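Local coordinates for trwC protein (Escherichia coli, PDB 1OMH) that binds origin-of-transfer DNA and, as a conjugative relaxase, probably nicks and transfers it, this chain being the N-terminal relaxase domain, at residues Leu84-Ser89 and Arg116-Ala121; Gln126-Ile131 and Ala179-Glu184; Glu138-Leu143 and Asn168-Ser173. One frame throughout, in Å; residues are numbered along the deposited sequence.

Contact 1 of 3, residues Leu84-Ser89 and Arg116-Ala121; sequences LDLTFS and RTLEQA. With nucleotides of chain A.
L86 meets helix segment 116-121 with a single branch: its CD1 lies 4.1 Å from CD2 of L118, the two side chains running alongside one another with opposite headings. A121, whose CB is all it has to offer, meets the same CD1 of L86 with that CB at 4.5 Å.

Strand 81-89 belongs to the five-stranded antiparallel sheet of the relaxase, and helix 104-122 covers one side of it. The axes of the short segments 84-89 and 116-121 run 149° apart, roughly antiparallel, at 11.4 Å. The next strand, 158-167, bears H161 and H163, two of the histidines that hold zinc or copper in other crystals of this protein; OD2 of D85 is hydrogen-bonded to H163 ND1. A histidine pair on this strand is consistent with the HUH superfamily of Rep-type nucleases.

F88 supplies most of the strand's buried area. With CG anti to the carbonyl carbon (chi1 -62°), the side chain leaves the strand toward the helix, and the ring's edge meets T117, where CE2 is 3.5 Å from T117 CG2. That methyl is available because T117 turns its hydroxyl back along the helix to A113 O, hiding the polar atom and leaving an apolar face. L118 CD2 approaches the ring obliquely, 4.0 Å from F88 CE1, and the ring also meets that of Y196 of helix 189-206, the planes inclined to each other. One residue on, S89 touches the DNA: its backbone O accepts a weak hydrogen bond from N3 of DT23 of chain A, 3.1 Å long.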
# COMPACT_ATOMS: atom_id res chain seq x y z
N LEU B 84 -2.17 -6.28 8.58
CA LEU B 84 -3.03 -5.54 7.68
C LEU B 84 -2.13 -4.80 6.72
O LEU B 84 -1.31 -3.98 7.14
CB LEU B 84 -3.87 -4.54 8.48
CG LEU B 84 -4.80 -3.63 7.68
CD1 LEU B 84 -5.80 -4.48 6.90
CD2 LEU B 84 -5.52 -2.68 8.63
N ASP B 85 -2.26 -5.10 5.43
CA ASP B 85 -1.45 -4.44 4.43
C ASP B 85 -2.19 -3.26 3.82
O ASP B 85 -3.28 -3.42 3.28
CB ASP B 85 -1.07 -5.43 3.32
CG ASP B 85 -0.18 -4.80 2.24
OD1 ASP B 85 0.32 -3.67 2.44
OD2 ASP B 85 0.03 -5.45 1.20
N LEU B 86 -1.60 -2.07 3.92
CA LEU B 86 -2.18 -0.89 3.32
C LEU B 86 -1.26 -0.57 2.14
O LEU B 86 -0.10 -0.21 2.32
CB LEU B 86 -2.22 0.29 4.31
CG LEU B 86 -3.11 0.19 5.56
CD1 LEU B 86 -3.17 1.55 6.25
CD2 LEU B 86 -4.51 -0.24 5.19
N THR B 87 -1.78 -0.75 0.93
CA THR B 87 -1.01 -0.51 -0.28
C THR B 87 -1.33 0.85 -0.89
O THR B 87 -2.43 1.07 -1.39
CB THR B 87 -1.30 -1.60 -1.33
OG1 THR B 87 -0.93 -2.87 -0.79
CG2 THR B 87 -0.52 -1.33 -2.61
N PHE B 88 -0.35 1.75 -0.82
CA PHE B 88 -0.46 3.10 -1.35
C PHE B 88 0.16 3.14 -2.75
O PHE B 88 1.34 2.84 -2.91
CB PHE B 88 0.32 4.10 -0.48
CG PHE B 88 -0.19 4.22 0.92
CD1 PHE B 88 0.17 3.28 1.89
CD2 PHE B 88 -1.01 5.27 1.28
CE1 PHE B 88 -0.29 3.40 3.21
CE2 PHE B 88 -1.48 5.40 2.60
CZ PHE B 88 -1.12 4.46 3.56
N SER B 89 -0.62 3.54 -3.75
CA SER B 89 -0.12 3.61 -5.11
C SER B 89 -0.32 5.01 -5.68
O SER B 89 -1.39 5.60 -5.57
CB SER B 89 -0.86 2.60 -5.99
OG SER B 89 -0.68 1.29 -5.46
N ARG B 116 2.75 10.28 6.57
CA ARG B 116 1.74 11.13 7.19
C ARG B 116 0.39 10.43 7.28
O ARG B 116 -0.34 10.59 8.26
CB ARG B 116 1.62 12.44 6.43
CG ARG B 116 2.84 13.33 6.57
CD ARG B 116 2.80 14.49 5.59
NE ARG B 116 4.02 15.29 5.64
CZ ARG B 116 4.35 16.21 4.74
NH1 ARG B 116 3.54 16.46 3.72
NH2 ARG B 116 5.48 16.89 4.86
N THR B 117 0.05 9.65 6.26
CA THR B 117 -1.22 8.95 6.28
C THR B 117 -1.20 7.87 7.36
O THR B 117 -2.18 7.68 8.08
CB THR B 117 -1.52 8.30 4.91
OG1 THR B 117 -1.45 9.30 3.89
CG2 THR B 117 -2.90 7.67 4.90
N LEU B 118 -0.06 7.19 7.49
CA LEU B 118 0.06 6.14 8.49
C LEU B 118 -0.02 6.70 9.91
O LEU B 118 -0.40 5.99 10.84
CB LEU B 118 1.37 5.37 8.29
CG LEU B 118 1.41 4.49 7.04
CD1 LEU B 118 2.79 3.89 6.86
CD2 LEU B 118 0.36 3.38 7.15
N GLU B 119 0.34 7.97 10.07
CA GLU B 119 0.27 8.60 11.39
C GLU B 119 -1.20 8.67 11.78
O GLU B 119 -1.57 8.45 12.93
CB GLU B 119 0.84 10.01 11.36
CG GLU B 119 2.36 10.09 11.35
CD GLU B 119 2.85 11.53 11.45
OE1 GLU B 119 2.58 12.18 12.47
OE2 GLU B 119 3.51 12.00 10.50
N GLN B 120 -2.05 8.96 10.80
CA GLN B 120 -3.48 9.06 11.05
C GLN B 120 -4.11 7.69 11.21
O GLN B 120 -5.11 7.53 11.92
CB GLN B 120 -4.14 9.87 9.93
CG GLN B 120 -3.76 11.35 10.04
CD GLN B 120 -4.43 12.23 9.01
OE1 GLN B 120 -5.65 12.19 8.83
NE2 GLN B 120 -3.63 13.04 8.33
N ALA B 121 -3.53 6.69 10.56
CA ALA B 121 -4.04 5.33 10.69
C ALA B 121 -3.68 4.90 12.11
O ALA B 121 -4.45 4.21 12.78
CB ALA B 121 -3.38 4.41 9.67
P DT A 23 -6.21 5.25 -13.78
OP1 DT A 23 -5.46 6.51 -14.00
OP2 DT A 23 -7.24 4.83 -14.77
O5' DT A 23 -5.18 4.05 -13.54
C5' DT A 23 -4.11 3.75 -14.48
C4' DT A 23 -2.85 3.37 -13.73
O4' DT A 23 -2.63 4.38 -12.74
C3' DT A 23 -2.80 2.00 -13.01
O3' DT A 23 -1.61 1.40 -13.55
C2' DT A 23 -2.07 2.31 -11.71
C1' DT A 23 -2.12 3.82 -11.56
N1 DT A 23 -2.79 4.47 -10.41
C2 DT A 23 -2.46 4.09 -9.14
O2 DT A 23 -1.75 3.13 -8.89
N3 DT A 23 -2.99 4.89 -8.15
C4 DT A 23 -3.81 5.99 -8.32
O4 DT A 23 -4.17 6.64 -7.34
C5 DT A 23 -4.17 6.28 -9.69
C7 DT A 23 -5.08 7.43 -9.99
C6 DT A 23 -3.66 5.51 -10.65

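Contact 2 of 3, residues Gln126-Ile131 and Ala179-Glu184; sequences QARQKI and ALKNDE. With nucleotides of chain A.
R128 lays its aliphatic shank across that of K181, the two chains meeting at about a right angle with R128 CD 3.9 Å from K181 CD. This joins the two-stranded antiparallel hairpin 126-131/134-139, an arm held against the DNA, to the loop leading into helix 183-187. Long side chains suit both places: their methylenes pack while their charged ends go to separate partners.

The like charges come fairly near, R128 NE being 4.6 Å from K181 NZ, but each end has other business. K181 starts with CG anti to the backbone N (chi1 178°) and bends at its last torsion, so NZ meets D183 OD2 from above the carboxylate plane, a 3.0 Å salt bridge. The lysine probably helps place that carboxylate, whose two oxygens accept the N-H groups of N1 and N2 of DG17 of chain A; OD1 is 2.7 Å from N1, a pattern consistent with recognition of guanine. The R128 guanidinium lies face-on over the thymine methyl of DT14 of chain A, with CZ 3.7 Å from C7, and its NH2 bonds O6 of a guanine base.

Between the backbones, K181 N donates to Q126 O at 2.8 Å, nearly straight (170°). The Q126 amide crosses E184, its OE1 3.3 Å from E184 CG, while its NE2 is taken by T139 OG1. One water accepts from E184 N near Q126 OE1; a second accepts from R128 N near A179 O. A179, whose CB also packs on the phosphate of DT14 of chain A, donates its N-H to OP1, 2.7 Å away and at 176°.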
# COMPACT_ATOMS: atom_id res chain seq x y z
N GLN B 126 -6.56 0.50 17.81
CA GLN B 126 -7.36 0.15 18.97
C GLN B 126 -7.19 -1.31 19.37
O GLN B 126 -6.70 -2.13 18.60
CB GLN B 126 -8.85 0.38 18.70
CG GLN B 126 -9.21 1.79 18.27
CD GLN B 126 -10.70 2.02 18.31
OE1 GLN B 126 -11.48 1.26 17.71
NE2 GLN B 126 -11.12 3.08 19.01
N ALA B 127 -7.61 -1.61 20.59
CA ALA B 127 -7.54 -2.97 21.12
C ALA B 127 -8.66 -3.09 22.14
O ALA B 127 -9.23 -2.09 22.56
CB ALA B 127 -6.19 -3.20 21.80
N ARG B 128 -8.98 -4.32 22.53
CA ARG B 128 -10.03 -4.52 23.51
C ARG B 128 -9.45 -4.97 24.85
O ARG B 128 -8.29 -5.37 24.93
CB ARG B 128 -11.03 -5.57 23.02
CG ARG B 128 -11.74 -5.18 21.73
CD ARG B 128 -11.57 -6.27 20.70
NE ARG B 128 -12.71 -7.17 20.63
CZ ARG B 128 -12.75 -8.26 19.87
NH1 ARG B 128 -11.71 -8.60 19.12
NH2 ARG B 128 -13.85 -9.00 19.85
N GLN B 129 -10.27 -4.87 25.89
CA GLN B 129 -9.90 -5.30 27.23
C GLN B 129 -11.22 -5.62 27.93
O GLN B 129 -12.12 -4.78 27.99
CB GLN B 129 -9.15 -4.20 27.99
CG GLN B 129 -8.61 -4.69 29.34
CD GLN B 129 -7.71 -3.69 30.04
OE1 GLN B 129 -7.14 -3.99 31.09
NE2 GLN B 129 -7.57 -2.50 29.47
N LYS B 130 -11.34 -6.85 28.42
CA LYS B 130 -12.54 -7.31 29.09
C LYS B 130 -12.33 -7.40 30.60
O LYS B 130 -11.55 -8.23 31.06
CB LYS B 130 -12.94 -8.69 28.56
CG LYS B 130 -14.20 -9.27 29.20
CD LYS B 130 -14.36 -10.75 28.88
CE LYS B 130 -14.46 -10.99 27.39
NZ LYS B 130 -14.59 -12.44 27.07
N ILE B 131 -13.01 -6.54 31.35
CA ILE B 131 -12.90 -6.54 32.80
C ILE B 131 -14.23 -6.98 33.39
O ILE B 131 -15.22 -6.26 33.29
CB ILE B 131 -12.56 -5.14 33.36
CG1 ILE B 131 -11.33 -4.56 32.66
CG2 ILE B 131 -12.33 -5.23 34.86
CD1 ILE B 131 -10.13 -5.48 32.67
N ALA B 179 -3.82 -8.25 20.00
CA ALA B 179 -4.15 -8.16 18.59
C ALA B 179 -4.81 -6.81 18.36
O ALA B 179 -5.45 -6.25 19.25
CB ALA B 179 -5.10 -9.28 18.20
N LEU B 180 -4.65 -6.28 17.15
CA LEU B 180 -5.24 -4.99 16.82
C LEU B 180 -6.71 -5.14 16.43
O LEU B 180 -7.08 -6.07 15.71
CB LEU B 180 -4.46 -4.36 15.66
CG LEU B 180 -4.99 -3.08 15.01
CD1 LEU B 180 -4.65 -1.87 15.87
CD2 LEU B 180 -4.36 -2.93 13.61
N LYS B 181 -7.56 -4.25 16.94
CA LYS B 181 -8.96 -4.28 16.51
C LYS B 181 -8.83 -3.30 15.34
O LYS B 181 -8.77 -2.09 15.54
CB LYS B 181 -9.90 -3.71 17.57
CG LYS B 181 -11.36 -3.68 17.10
CD LYS B 181 -12.33 -3.34 18.21
CE LYS B 181 -13.76 -3.40 17.70
NZ LYS B 181 -14.05 -4.71 17.03
N ASN B 182 -8.75 -3.84 14.12
CA ASN B 182 -8.55 -3.04 12.92
C ASN B 182 -9.73 -2.25 12.38
O ASN B 182 -9.58 -1.48 11.42
CB ASN B 182 -8.00 -3.93 11.78
CG ASN B 182 -9.03 -4.94 11.29
OD1 ASN B 182 -10.23 -4.69 11.31
ND2 ASN B 182 -8.54 -6.09 10.82
N ASP B 183 -10.89 -2.43 12.99
CA ASP B 183 -12.12 -1.77 12.56
C ASP B 183 -11.95 -0.34 12.08
O ASP B 183 -12.23 -0.02 10.92
CB ASP B 183 -13.15 -1.80 13.69
CG ASP B 183 -13.63 -3.20 13.98
OD1 ASP B 183 -12.85 -4.16 13.77
OD2 ASP B 183 -14.78 -3.34 14.44
N GLU B 184 -11.50 0.54 12.97
CA GLU B 184 -11.34 1.95 12.64
C GLU B 184 -10.44 2.20 11.44
O GLU B 184 -10.73 3.07 10.62
CB GLU B 184 -10.80 2.72 13.85
CG GLU B 184 -11.82 2.98 14.95
CD GLU B 184 -12.92 3.94 14.50
OE1 GLU B 184 -14.00 3.47 14.08
OE2 GLU B 184 -12.71 5.16 14.58
P DG A 12 -11.93 -10.33 33.58
OP1 DG A 12 -11.40 -9.26 34.46
OP2 DG A 12 -13.32 -10.26 33.07
O5' DG A 12 -10.97 -10.47 32.31
C5' DG A 12 -9.56 -10.35 32.46
C4' DG A 12 -8.84 -11.10 31.36
O4' DG A 12 -9.27 -12.48 31.38
C3' DG A 12 -9.17 -10.60 29.95
O3' DG A 12 -8.05 -9.84 29.47
C2' DG A 12 -9.07 -11.86 29.10
C1' DG A 12 -9.24 -13.01 30.07
N9 DG A 12 -10.36 -13.91 29.85
C8 DG A 12 -11.49 -14.10 30.62
N7 DG A 12 -12.27 -15.03 30.16
C5 DG A 12 -11.63 -15.47 29.00
C6 DG A 12 -12.00 -16.48 28.07
O6 DG A 12 -12.99 -17.22 28.08
N1 DG A 12 -11.06 -16.59 27.05
C2 DG A 12 -9.92 -15.83 26.94
N2 DG A 12 -9.13 -16.08 25.88
N3 DG A 12 -9.57 -14.90 27.80
C4 DG A 12 -10.47 -14.78 28.80
P DT A 14 -6.27 -10.30 21.91
OP1 DT A 14 -4.86 -10.24 21.46
OP2 DT A 14 -7.02 -9.04 22.16
O5' DT A 14 -7.08 -11.23 20.90
C5' DT A 14 -6.46 -12.39 20.34
C4' DT A 14 -7.39 -13.16 19.43
O4' DT A 14 -8.51 -13.70 20.19
C3' DT A 14 -8.03 -12.36 18.29
O3' DT A 14 -7.31 -12.65 17.08
C2' DT A 14 -9.36 -13.05 18.07
C1' DT A 14 -9.67 -13.76 19.38
N1 DT A 14 -10.84 -13.27 20.15
C2 DT A 14 -12.02 -13.98 20.07
O2 DT A 14 -12.16 -14.96 19.37
N3 DT A 14 -13.04 -13.48 20.84
C4 DT A 14 -13.01 -12.38 21.67
O4 DT A 14 -14.01 -12.07 22.31
C5 DT A 14 -11.74 -11.68 21.70
C7 DT A 14 -11.61 -10.46 22.56
C6 DT A 14 -10.74 -12.15 20.95
P DG A 17 -16.63 -13.43 7.87
OP1 DG A 17 -17.78 -14.24 7.40
OP2 DG A 17 -15.34 -13.51 7.14
O5' DG A 17 -17.08 -11.90 7.90
C5' DG A 17 -18.45 -11.53 8.14
C4' DG A 17 -18.53 -10.05 8.40
O4' DG A 17 -17.65 -9.75 9.50
C3' DG A 17 -18.04 -9.18 7.24
O3' DG A 17 -19.21 -8.52 6.72
C2' DG A 17 -17.38 -8.00 7.93
C1' DG A 17 -17.08 -8.48 9.32
N9 DG A 17 -15.70 -8.48 9.78
C8 DG A 17 -14.67 -9.33 9.50
N7 DG A 17 -13.59 -9.08 10.20
C5 DG A 17 -13.95 -7.97 10.96
C6 DG A 17 -13.21 -7.23 11.92
O6 DG A 17 -12.04 -7.41 12.31
N1 DG A 17 -13.97 -6.18 12.45
C2 DG A 17 -15.27 -5.89 12.09
N2 DG A 17 -15.85 -4.85 12.70
N3 DG A 17 -15.95 -6.57 11.21
C4 DG A 17 -15.24 -7.59 10.69
O HOH W 1 -10.99 -0.36 15.60
O HOH W 2 -7.16 -6.39 21.33

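Contact 3 of 3, residues Glu138-Leu143 and Asn168-Ser173; sequences ETTGNL and NMTKRS. With nucleotides of chain A.
N142 grips the backbone of K171 at two points with one amide. Its OD1 accepts from K171 N at 3.0 Å, on a lone pair in the carbonyl plane and at an N-H...O angle of 169°. Its ND2 donates to K171 O at 2.9 Å, with that oxygen lying close to the amide plane. Asparagine fits because it offers a donor and an acceptor that match the N-H and C=O of a single residue in extended conformation. Putting CG between the backbone N and the carbonyl carbon (chi1 66°) swings the amide across T170 to reach them. A leucine here would probably leave both K171 N and K171 O without these mates and set the 168-173 loop freer to shift.

Hydroxyls form a second group. T140 and T170 reach toward each other tip to tip, OG1 to OG1 at 2.7 Å. T170 OG1 also lies 3.0 Å from N142 O; on a buried residue, it thus has the T140 hydroxyl and two N142 oxygens within reach.

Charged groups make up the third. E138, extended from the hairpin strand 134-139, uses the syn lone pair of OE2 to take S173 N at 2.8 Å. The E138 and R172 side chains cross at about a right angle; the guanidinium is shared between OP1 of DG13 of chain A, which R172 NH2 bonds at 2.6 Å, R128 O and D174. Since N142 and E138 hold the loop by its backbone, the contact probably does not depend on the R172 guanidinium, which meets the phosphate.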
# COMPACT_ATOMS: atom_id res chain seq x y z
N GLU B 138 -10.37 0.27 23.58
CA GLU B 138 -9.39 1.30 23.90
C GLU B 138 -8.63 1.76 22.67
O GLU B 138 -8.20 0.94 21.86
CB GLU B 138 -8.40 0.75 24.93
CG GLU B 138 -7.35 1.76 25.41
CD GLU B 138 -6.20 1.10 26.16
OE1 GLU B 138 -6.47 0.16 26.93
OE2 GLU B 138 -5.04 1.54 25.98
N THR B 139 -8.48 3.07 22.53
CA THR B 139 -7.73 3.63 21.43
C THR B 139 -6.30 3.70 21.96
O THR B 139 -5.98 4.54 22.81
CB THR B 139 -8.23 5.05 21.06
OG1 THR B 139 -9.59 4.98 20.63
CG2 THR B 139 -7.39 5.63 19.93
N THR B 140 -5.46 2.79 21.48
CA THR B 140 -4.07 2.69 21.91
C THR B 140 -3.17 3.71 21.23
O THR B 140 -2.19 4.17 21.83
CB THR B 140 -3.54 1.29 21.61
OG1 THR B 140 -3.65 1.04 20.21
CG2 THR B 140 -4.34 0.25 22.36
N GLY B 141 -3.48 4.04 19.99
CA GLY B 141 -2.69 5.02 19.27
C GLY B 141 -1.27 4.62 18.95
O GLY B 141 -0.41 5.48 18.78
N ASN B 142 -0.99 3.32 18.87
CA ASN B 142 0.36 2.88 18.54
C ASN B 142 0.33 1.66 17.63
O ASN B 142 -0.48 0.76 17.80
CB ASN B 142 1.18 2.61 19.82
CG ASN B 142 0.66 1.43 20.63
OD1 ASN B 142 1.01 0.27 20.38
ND2 ASN B 142 -0.19 1.72 21.61
N LEU B 143 1.21 1.66 16.64
CA LEU B 143 1.28 0.56 15.69
C LEU B 143 2.73 0.18 15.40
O LEU B 143 3.65 0.95 15.66
CB LEU B 143 0.60 0.95 14.37
CG LEU B 143 -0.91 1.14 14.32
CD1 LEU B 143 -1.32 1.66 12.95
CD2 LEU B 143 -1.59 -0.18 14.63
N ASN B 168 -0.28 -7.29 13.29
CA ASN B 168 -1.44 -7.50 14.15
C ASN B 168 -1.06 -7.40 15.63
O ASN B 168 -1.12 -8.39 16.36
CB ASN B 168 -2.04 -8.87 13.84
CG ASN B 168 -3.41 -9.07 14.45
OD1 ASN B 168 -4.00 -10.15 14.33
ND2 ASN B 168 -3.94 -8.04 15.10
N MSE B 169 -0.69 -6.21 16.07
CA MSE B 169 -0.30 -6.02 17.46
C MSE B 169 -0.32 -4.57 17.89
O MSE B 169 -0.08 -3.67 17.09
CB MSE B 169 1.12 -6.56 17.67
CG MSE B 169 2.17 -5.80 16.87
SE MSE B 169 3.93 -6.60 17.05
CE MSE B 169 3.47 -8.28 16.43
N THR B 170 -0.60 -4.36 19.17
CA THR B 170 -0.64 -3.02 19.73
C THR B 170 -0.55 -3.14 21.25
O THR B 170 -1.05 -4.09 21.83
CB THR B 170 -1.93 -2.28 19.29
OG1 THR B 170 -1.90 -0.93 19.76
CG2 THR B 170 -3.17 -3.00 19.83
N LYS B 171 0.12 -2.18 21.88
CA LYS B 171 0.29 -2.21 23.34
C LYS B 171 -0.75 -1.34 24.04
O LYS B 171 -0.88 -0.16 23.75
CB LYS B 171 1.69 -1.71 23.73
CG LYS B 171 1.94 -1.75 25.24
CD LYS B 171 2.74 -0.54 25.71
CE LYS B 171 4.23 -0.71 25.49
NZ LYS B 171 4.83 -1.66 26.47
N ARG B 172 -1.47 -1.94 24.98
CA ARG B 172 -2.50 -1.21 25.72
C ARG B 172 -1.95 -0.31 26.81
O ARG B 172 -0.77 -0.38 27.16
CB ARG B 172 -3.50 -2.19 26.33
CG ARG B 172 -4.15 -3.10 25.31
CD ARG B 172 -5.30 -3.87 25.92
NE ARG B 172 -4.91 -4.54 27.15
CZ ARG B 172 -5.56 -5.57 27.67
NH1 ARG B 172 -5.14 -6.12 28.80
NH2 ARG B 172 -6.62 -6.06 27.05
N SER B 173 -2.83 0.53 27.35
CA SER B 173 -2.49 1.47 28.41
C SER B 173 -1.86 0.77 29.62
O SER B 173 -1.01 1.33 30.30
CB SER B 173 -3.74 2.22 28.85
OG SER B 173 -3.46 3.59 29.08
P DG A 13 -8.05 -9.24 27.97
OP1 DG A 13 -6.75 -8.53 27.79
OP2 DG A 13 -9.32 -8.51 27.75
O5' DG A 13 -8.02 -10.52 27.03
C5' DG A 13 -6.77 -11.13 26.65
C4' DG A 13 -6.95 -11.95 25.39
O4' DG A 13 -7.99 -12.92 25.62
C3' DG A 13 -7.37 -11.17 24.15
O3' DG A 13 -6.23 -11.13 23.29
C2' DG A 13 -8.26 -12.15 23.40
C1' DG A 13 -8.73 -13.14 24.44
N9 DG A 13 -10.14 -13.21 24.78
C8 DG A 13 -10.84 -12.50 25.73
N7 DG A 13 -12.07 -12.94 25.88
C5 DG A 13 -12.19 -13.95 24.94
C6 DG A 13 -13.28 -14.81 24.64
O6 DG A 13 -14.41 -14.86 25.17
N1 DG A 13 -12.96 -15.69 23.61
C2 DG A 13 -11.74 -15.73 22.96
N2 DG A 13 -11.59 -16.63 21.99
N3 DG A 13 -10.73 -14.95 23.24
C4 DG A 13 -11.02 -14.09 24.23

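Following the chain from its N terminus, contact 1 closes first: strand 81-89 of the central sheet is revisited by helix 104-122, with a mostly helical stretch between. Helix 104-122 leads straight into the hairpin, where contact 2 opens at 126-131 and closes only at 179-184. Contact 3, between 138-143 and 168-173, nests within that loop, and neither crosses contact 1. Contacts 2 and 3 share the hairpin and are coupled directly by R172 NH2, 2.8 Å from R128 O, a probable hydrogen bond. L84 packs on N182, and A121 on L143, so the sheet-helix core of contact 1 adjoins the loops at the base of the hairpin.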